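Local coordinates for bumblebee peptidoglycan recognition protein SA (Bombus, PDB 5XZ4) that probably recognises bacterial peptidoglycan for insect immunity, with a preference for the Dap type over the Lys type, at residues 19-24 and 67-72; 34-39 and 141-146. All blocks are in the same frame, centred on the assembly; numbering follows the deposited sequence.

Contact 1: residues 19-24 and 67-72. With SO4 (sulfate ion), chain D.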
loop_
_atom_site.group_PDB
_atom_site.type_symbol
_atom_site.label_atom_id
_atom_site.label_comp_id
_atom_site.label_asym_id
_atom_site.label_seq_id
_atom_site.Cartn_x
_atom_site.Cartn_y
_atom_site.Cartn_z
ATOM N N VAL A 19 -9.419 -6.164 15.686
ATOM C CA VAL A 19 -9.695 -7.493 15.148
ATOM C C VAL A 19 -8.395 -8.133 14.678
ATOM O O VAL A 19 -7.735 -7.605 13.792
ATOM C CB VAL A 19 -10.722 -7.437 13.986
ATOM C CG1 VAL A 19 -10.968 -8.821 13.379
ATOM C CG2 VAL A 19 -12.022 -6.775 14.454
ATOM N N ASP A 20 -8.065 -9.276 15.266
ATOM C CA ASP A 20 -6.817 -9.969 14.914
ATOM C C ASP A 20 -6.825 -10.481 13.483
ATOM O O ASP A 20 -7.852 -10.938 12.980
ATOM C CB ASP A 20 -6.580 -11.174 15.838
ATOM C CG ASP A 20 -6.277 -10.784 17.285
ATOM O OD1 ASP A 20 -5.828 -9.647 17.534
ATOM O OD2 ASP A 20 -6.438 -11.660 18.168
ATOM N N ALA A 21 -5.664 -10.397 12.828
ATOM C CA ALA A 21 -5.453 -11.092 11.546
ATOM C C ALA A 21 -5.324 -12.602 11.759
ATOM O O ALA A 21 -4.917 -13.056 12.845
ATOM C CB ALA A 21 -4.192 -10.565 10.874
ATOM N N LYS A 22 -5.678 -13.366 10.720
ATOM C CA LYS A 22 -5.347 -14.799 10.676
ATOM C C LYS A 22 -3.895 -14.925 10.211
ATOM O O LYS A 22 -3.335 -13.976 9.652
ATOM C CB LYS A 22 -6.314 -15.583 9.762
ATOM C CG LYS A 22 -7.807 -15.334 9.970
ATOM C CD LYS A 22 -8.342 -16.057 11.181
ATOM C CE LYS A 22 -9.821 -15.768 11.378
ATOM N NZ LYS A 22 -10.351 -16.631 12.469
ATOM N N SER A 23 -3.300 -16.083 10.466
ATOM C CA SER A 23 -1.907 -16.350 10.076
ATOM C C SER A 23 -1.732 -16.302 8.556
ATOM O O SER A 23 -2.574 -16.800 7.791
ATOM C CB SER A 23 -1.459 -17.717 10.616
ATOM O OG SER A 23 -0.054 -17.897 10.500
ATOM N N ILE A 24 -0.648 -15.663 8.125
ATOM C CA ILE A 24 -0.322 -15.471 6.700
ATOM C C ILE A 24 1.129 -15.890 6.480
ATOM O O ILE A 24 2.015 -15.582 7.302
ATOM C CB ILE A 24 -0.545 -13.997 6.269
ATOM C CG1 ILE A 24 -2.019 -13.618 6.442
ATOM C CG2 ILE A 24 -0.101 -13.735 4.818
ATOM C CD1 ILE A 24 -2.272 -12.132 6.397
ATOM N N TRP A 67 -10.872 -12.923 3.385
ATOM C CA TRP A 67 -9.401 -12.912 3.433
ATOM C C TRP A 67 -8.866 -12.955 4.862
ATOM O O TRP A 67 -9.586 -12.652 5.835
ATOM C CB TRP A 67 -8.886 -11.685 2.694
ATOM C CG TRP A 67 -9.184 -11.670 1.204
ATOM C CD1 TRP A 67 -9.641 -12.712 0.421
ATOM C CD2 TRP A 67 -9.022 -10.552 0.320
ATOM N NE1 TRP A 67 -9.787 -12.295 -0.890
ATOM C CE2 TRP A 67 -9.403 -10.979 -0.978
ATOM C CE3 TRP A 67 -8.589 -9.232 0.498
ATOM C CZ2 TRP A 67 -9.346 -10.123 -2.091
ATOM C CZ3 TRP A 67 -8.585 -8.373 -0.595
ATOM C CH2 TRP A 67 -8.938 -8.836 -1.881
ATOM N N ASP A 68 -7.591 -13.299 4.999
ATOM C CA ASP A 68 -6.989 -13.452 6.333
ATOM C C ASP A 68 -6.726 -12.127 7.057
ATOM O O ASP A 68 -6.498 -12.111 8.275
ATOM C CB ASP A 68 -5.633 -14.182 6.216
ATOM C CG ASP A 68 -5.755 -15.563 5.674
ATOM O OD1 ASP A 68 -6.678 -16.268 6.080
ATOM O OD2 ASP A 68 -4.877 -15.946 4.856
ATOM N N ASP A 69 -6.734 -11.033 6.300
ATOM C CA ASP A 69 -6.415 -9.681 6.785
ATOM C C ASP A 69 -6.765 -8.716 5.669
ATOM O O ASP A 69 -7.065 -9.167 4.523
ATOM C CB ASP A 69 -4.921 -9.532 7.173
ATOM C CG ASP A 69 -4.629 -8.302 8.042
ATOM O OD1 ASP A 69 -5.552 -7.537 8.421
ATOM O OD2 ASP A 69 -3.418 -8.114 8.367
ATOM N N ILE A 70 -6.774 -7.417 5.968
ATOM C CA ILE A 70 -6.773 -6.398 4.923
ATOM C C ILE A 70 -5.750 -6.809 3.854
ATOM O O ILE A 70 -4.660 -7.307 4.195
ATOM C CB ILE A 70 -6.470 -4.998 5.537
ATOM C CG1 ILE A 70 -6.821 -3.870 4.569
ATOM C CG2 ILE A 70 -5.041 -4.886 6.088
ATOM C CD1 ILE A 70 -6.805 -2.453 5.144
ATOM N N GLY A 71 -6.090 -6.627 2.584
ATOM C CA GLY A 71 -5.247 -7.192 1.511
ATOM C C GLY A 71 -3.932 -6.444 1.333
ATOM O O GLY A 71 -2.949 -7.039 0.852
ATOM N N TYR A 72 -3.922 -5.155 1.682
ATOM C CA TYR A 72 -2.739 -4.279 1.444
ATOM C C TYR A 72 -1.655 -4.484 2.509
ATOM O O TYR A 72 -1.952 -4.793 3.661
ATOM C CB TYR A 72 -3.138 -2.792 1.431
ATOM C CG TYR A 72 -4.185 -2.479 0.372
ATOM C CD1 TYR A 72 -3.831 -2.429 -0.980
ATOM C CD2 TYR A 72 -5.560 -2.277 0.700
ATOM C CE1 TYR A 72 -4.781 -2.192 -1.969
ATOM C CE2 TYR A 72 -6.521 -2.040 -0.308
ATOM C CZ TYR A 72 -6.121 -1.970 -1.628
ATOM O OH TYR A 72 -7.005 -1.751 -2.663
HETATM S S SO4 D . 1.480 -15.152 11.615
HETATM O O1 SO4 D . 0.388 -15.000 12.610
HETATM O O2 SO4 D . 2.748 -14.653 12.186
HETATM O O3 SO4 D . 1.701 -16.588 11.346
HETATM O O4 SO4 D . 1.163 -14.415 10.357
HETATM O O HOH W 1 -2.679 -18.261 5.354
#

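Contact 2: residues 34-39 and 141-146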
loop_
_atom_site.group_PDB
_atom_site.type_symbol
_atom_site.label_atom_id
_atom_site.label_comp_id
_atom_site.label_asym_id
_atom_site.label_seq_id
_atom_site.Cartn_x
_atom_site.Cartn_y
_atom_site.Cartn_z
ATOM N N VAL A 34 7.591 -3.080 -5.318
ATOM C CA VAL A 34 6.529 -2.365 -4.599
ATOM C C VAL A 34 5.422 -2.135 -5.628
ATOM O O VAL A 34 5.697 -1.606 -6.720
ATOM C CB VAL A 34 7.042 -1.033 -4.023
ATOM C CG1 VAL A 34 5.904 -0.182 -3.462
ATOM C CG2 VAL A 34 8.069 -1.269 -2.932
ATOM N N ILE A 35 4.167 -2.473 -5.248
ATOM C CA ILE A 35 3.031 -2.235 -6.140
ATOM C C ILE A 35 2.212 -1.082 -5.560
ATOM O O ILE A 35 1.807 -1.115 -4.378
ATOM C CB ILE A 35 2.091 -3.454 -6.289
ATOM C CG1 ILE A 35 2.824 -4.776 -6.437
ATOM C CG2 ILE A 35 1.098 -3.217 -7.415
ATOM C CD1 ILE A 35 3.673 -4.918 -7.677
ATOM N N ILE A 36 1.960 -0.064 -6.368
ATOM C CA ILE A 36 1.142 1.088 -5.976
ATOM C C ILE A 36 -0.319 0.898 -6.392
ATOM O O ILE A 36 -0.615 0.558 -7.565
ATOM C CB ILE A 36 1.704 2.420 -6.545
ATOM C CG1 ILE A 36 3.195 2.610 -6.169
ATOM C CG2 ILE A 36 0.846 3.614 -6.106
ATOM C CD1 ILE A 36 3.484 2.694 -4.670
ATOM N N HIS A 37 -1.204 1.048 -5.405
ATOM C CA HIS A 37 -2.658 0.895 -5.603
ATOM C C HIS A 37 -3.392 2.141 -5.137
ATOM O O HIS A 37 -2.842 2.913 -4.344
ATOM C CB HIS A 37 -3.195 -0.271 -4.751
ATOM C CG HIS A 37 -2.976 -1.625 -5.344
ATOM N ND1 HIS A 37 -3.891 -2.208 -6.196
ATOM C CD2 HIS A 37 -1.978 -2.529 -5.194
ATOM C CE1 HIS A 37 -3.461 -3.409 -6.545
ATOM N NE2 HIS A 37 -2.296 -3.624 -5.964
ATOM N N HIS A 38 -4.643 2.304 -5.578
ATOM C CA HIS A 38 -5.594 3.146 -4.844
ATOM C C HIS A 38 -6.687 2.282 -4.259
ATOM O O HIS A 38 -6.951 1.194 -4.771
ATOM C CB HIS A 38 -6.118 4.324 -5.685
ATOM C CG HIS A 38 -7.037 3.960 -6.832
ATOM N ND1 HIS A 38 -7.700 4.927 -7.559
ATOM C CD2 HIS A 38 -7.404 2.770 -7.375
ATOM C CE1 HIS A 38 -8.430 4.348 -8.505
ATOM N NE2 HIS A 38 -8.252 3.039 -8.424
ATOM N N THR A 39 -7.323 2.742 -3.178
ATOM C CA THR A 39 -8.371 1.920 -2.530
ATOM C C THR A 39 -9.743 2.028 -3.167
ATOM O O THR A 39 -10.589 1.145 -2.916
ATOM C CB THR A 39 -8.510 2.266 -1.048
ATOM O OG1 THR A 39 -8.913 3.636 -0.948
ATOM C CG2 THR A 39 -7.169 2.016 -0.279
ATOM N N ILE A 141 15.039 -1.836 -5.917
ATOM C CA ILE A 141 13.565 -1.997 -5.849
ATOM C C ILE A 141 12.869 -1.441 -7.103
ATOM O O ILE A 141 13.150 -0.331 -7.530
ATOM C CB ILE A 141 12.987 -1.375 -4.540
ATOM C CG1 ILE A 141 11.506 -1.715 -4.327
ATOM C CG2 ILE A 141 13.115 0.135 -4.501
ATOM C CD1 ILE A 141 11.299 -3.133 -3.893
ATOM N N ARG A 142 11.934 -2.217 -7.654
ATOM C CA ARG A 142 11.142 -1.811 -8.812
ATOM C C ARG A 142 9.745 -1.397 -8.343
ATOM O O ARG A 142 9.012 -2.228 -7.796
ATOM C CB ARG A 142 11.059 -2.950 -9.829
ATOM C CG ARG A 142 12.408 -3.229 -10.503
ATOM C CD ARG A 142 12.398 -4.547 -11.248
ATOM N NE ARG A 142 13.729 -4.938 -11.718
ATOM C CZ ARG A 142 14.003 -6.069 -12.363
ATOM N NH1 ARG A 142 15.252 -6.325 -12.733
ATOM N NH2 ARG A 142 13.042 -6.951 -12.648
ATOM N N VAL A 143 9.400 -0.130 -8.536
ATOM C CA VAL A 143 8.074 0.381 -8.147
ATOM C C VAL A 143 7.213 0.366 -9.410
ATOM O O VAL A 143 7.624 0.885 -10.455
ATOM C CB VAL A 143 8.161 1.805 -7.558
ATOM C CG1 VAL A 143 6.761 2.370 -7.316
ATOM C CG2 VAL A 143 8.968 1.807 -6.270
ATOM N N ILE A 144 6.026 -0.234 -9.309
ATOM C CA ILE A 144 5.087 -0.297 -10.456
ATOM C C ILE A 144 3.665 -0.015 -9.994
ATOM O O ILE A 144 3.327 -0.295 -8.835
ATOM C CB ILE A 144 5.162 -1.639 -11.223
ATOM C CG1 ILE A 144 4.923 -2.832 -10.315
ATOM C CG2 ILE A 144 6.499 -1.784 -11.954
ATOM C CD1 ILE A 144 4.756 -4.151 -11.042
ATOM N N GLY A 145 2.838 0.544 -10.887
ATOM C CA GLY A 145 1.390 0.661 -10.601
ATOM C C GLY A 145 0.738 -0.684 -10.846
ATOM O O GLY A 145 1.161 -1.421 -11.751
ATOM N N ALA A 146 -0.314 -0.996 -10.082
ATOM C CA ALA A 146 -1.022 -2.281 -10.271
ATOM C C ALA A 146 -1.457 -2.570 -11.720
ATOM O O ALA A 146 -1.309 -3.709 -12.207
ATOM C CB ALA A 146 -2.228 -2.356 -9.340
#

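Contact 1: residues 19-24 and 67-72
Asp68 O accepts the one direct hydrogen bond between residues 19-24 and 67-72, from Lys22 N at 2.9 Å. The bond is fairly straight, 160° at the hydrogen, and the donor lies in the carbonyl plane. Ala21 CA also faces this oxygen, 3.6 Å from Asp68 O, as a long CA-H...O contact. The Asp68 side chain leans against the other loop. Its CB lies 3.7 Å from Ile24 CG1, and the two side chains run antiparallel past one another. Its OD1 lies near Lys22 CB, while the rest of the lysine turns off at a bend in chi2 (-77°) and carries the amine away. A water molecule donates to Ser23 O at 2.8 Å and, over a longer distance, to Asp68 OD2. It bridges two acceptors that could not bond each other directly. Asp69 meets segment 19-24 with both its CB and its carboxylate. The CB packs on Ile24 CD1 at 3.8 Å, the two side chains at about a right angle. The carboxylate lies by Ala21, with Asp69 OD2 3.6 Å from Ala21 CB. The charge itself is met by Arg13, which forms a salt bridge to OD1. On the side of 19-24 turned from Asp68, a sulfate, probably from the crystallisation liquor, accepts a nearly straight bond from Ile24 N to O4 of 3.1 Å. Arg90 and Tyr26 bind it too. The contact thus joins the loop between helix 13-16 and strand 31-38 to the loop between helix 47-64 and strand 74-76, and Asp69 also touches Arg58 of helix 47-64.

Contact 2: residues 34-39 and 141-146
Val34 and Ile36 exchange four backbone hydrogen bonds with the neighbouring strand, in parallel register. Val34 N donates to Arg142 O, and Ile144 N to Val34 O at 2.9 Å. Ile36 N then donates to Ile144 O at 2.8 Å, and Ala146 N to Ile36 O. Two CA-H...O contacts lie between them, from Val143 CA to Val34 O and from Ile35 CA to Ile144 O. Apolar packing covers both faces. On one face Val34 CG2 touches Ile141 CG1 at 3.7 Å, and Ile36 CG1 reaches Val143 CG1 at 3.8 Å. Val143 also packs on Ile128 of helix 118-134. On the other face Ile35 and Ile144 extend together in one direction, with Ile35 CD1 3.6 Å from Ile144 CG1. Ile144 holds its CG1 between the backbone N and the carbonyl carbon (chi1 56°), which directs that branch along Ile35. Ile35 CG2 turns instead to Ala146. The aromatic contact is a CH-pi one. Ala146 CB sits over a face of the His37 ring, 3.6 Å from its centroid and offset toward CE1. Both ring nitrogens are hydrogen-bonded, NE2 with Thr95 OG1 and ND1 with Ser154 OG, which fixes the ring's rotation. A leucine in place of this histidine would probably leave both hydroxyls without their ring partner and lose the aromatic face under Ala146. The pairing sets edge strand 141-145 beside strand 31-38 in the mixed sheet, an arrangement typical of the amidase-like PGRP fold.

The centres of contacts 1 and 2 lie about 20 Å apart, with the middle of the chain between them. The segments interleave along the sequence: 19-24, 34-39, 67-72 and 141-146. Contact 1 joins two loops at a partly exposed margin. Contact 2 is buried and belongs to the mixed sheet. The segments are nevertheless closely linked. Loop 19-24 precedes strand 31-38, and loop 67-72 leads into strand 74-76 of the same sheet. Between these two strands lies strand 102-107. Tyr72 makes a direct link, packing with CE1 3.7 Å from His37 CB. The peripheral loops are therefore tied to the core sheet of this single-chain recognition domain.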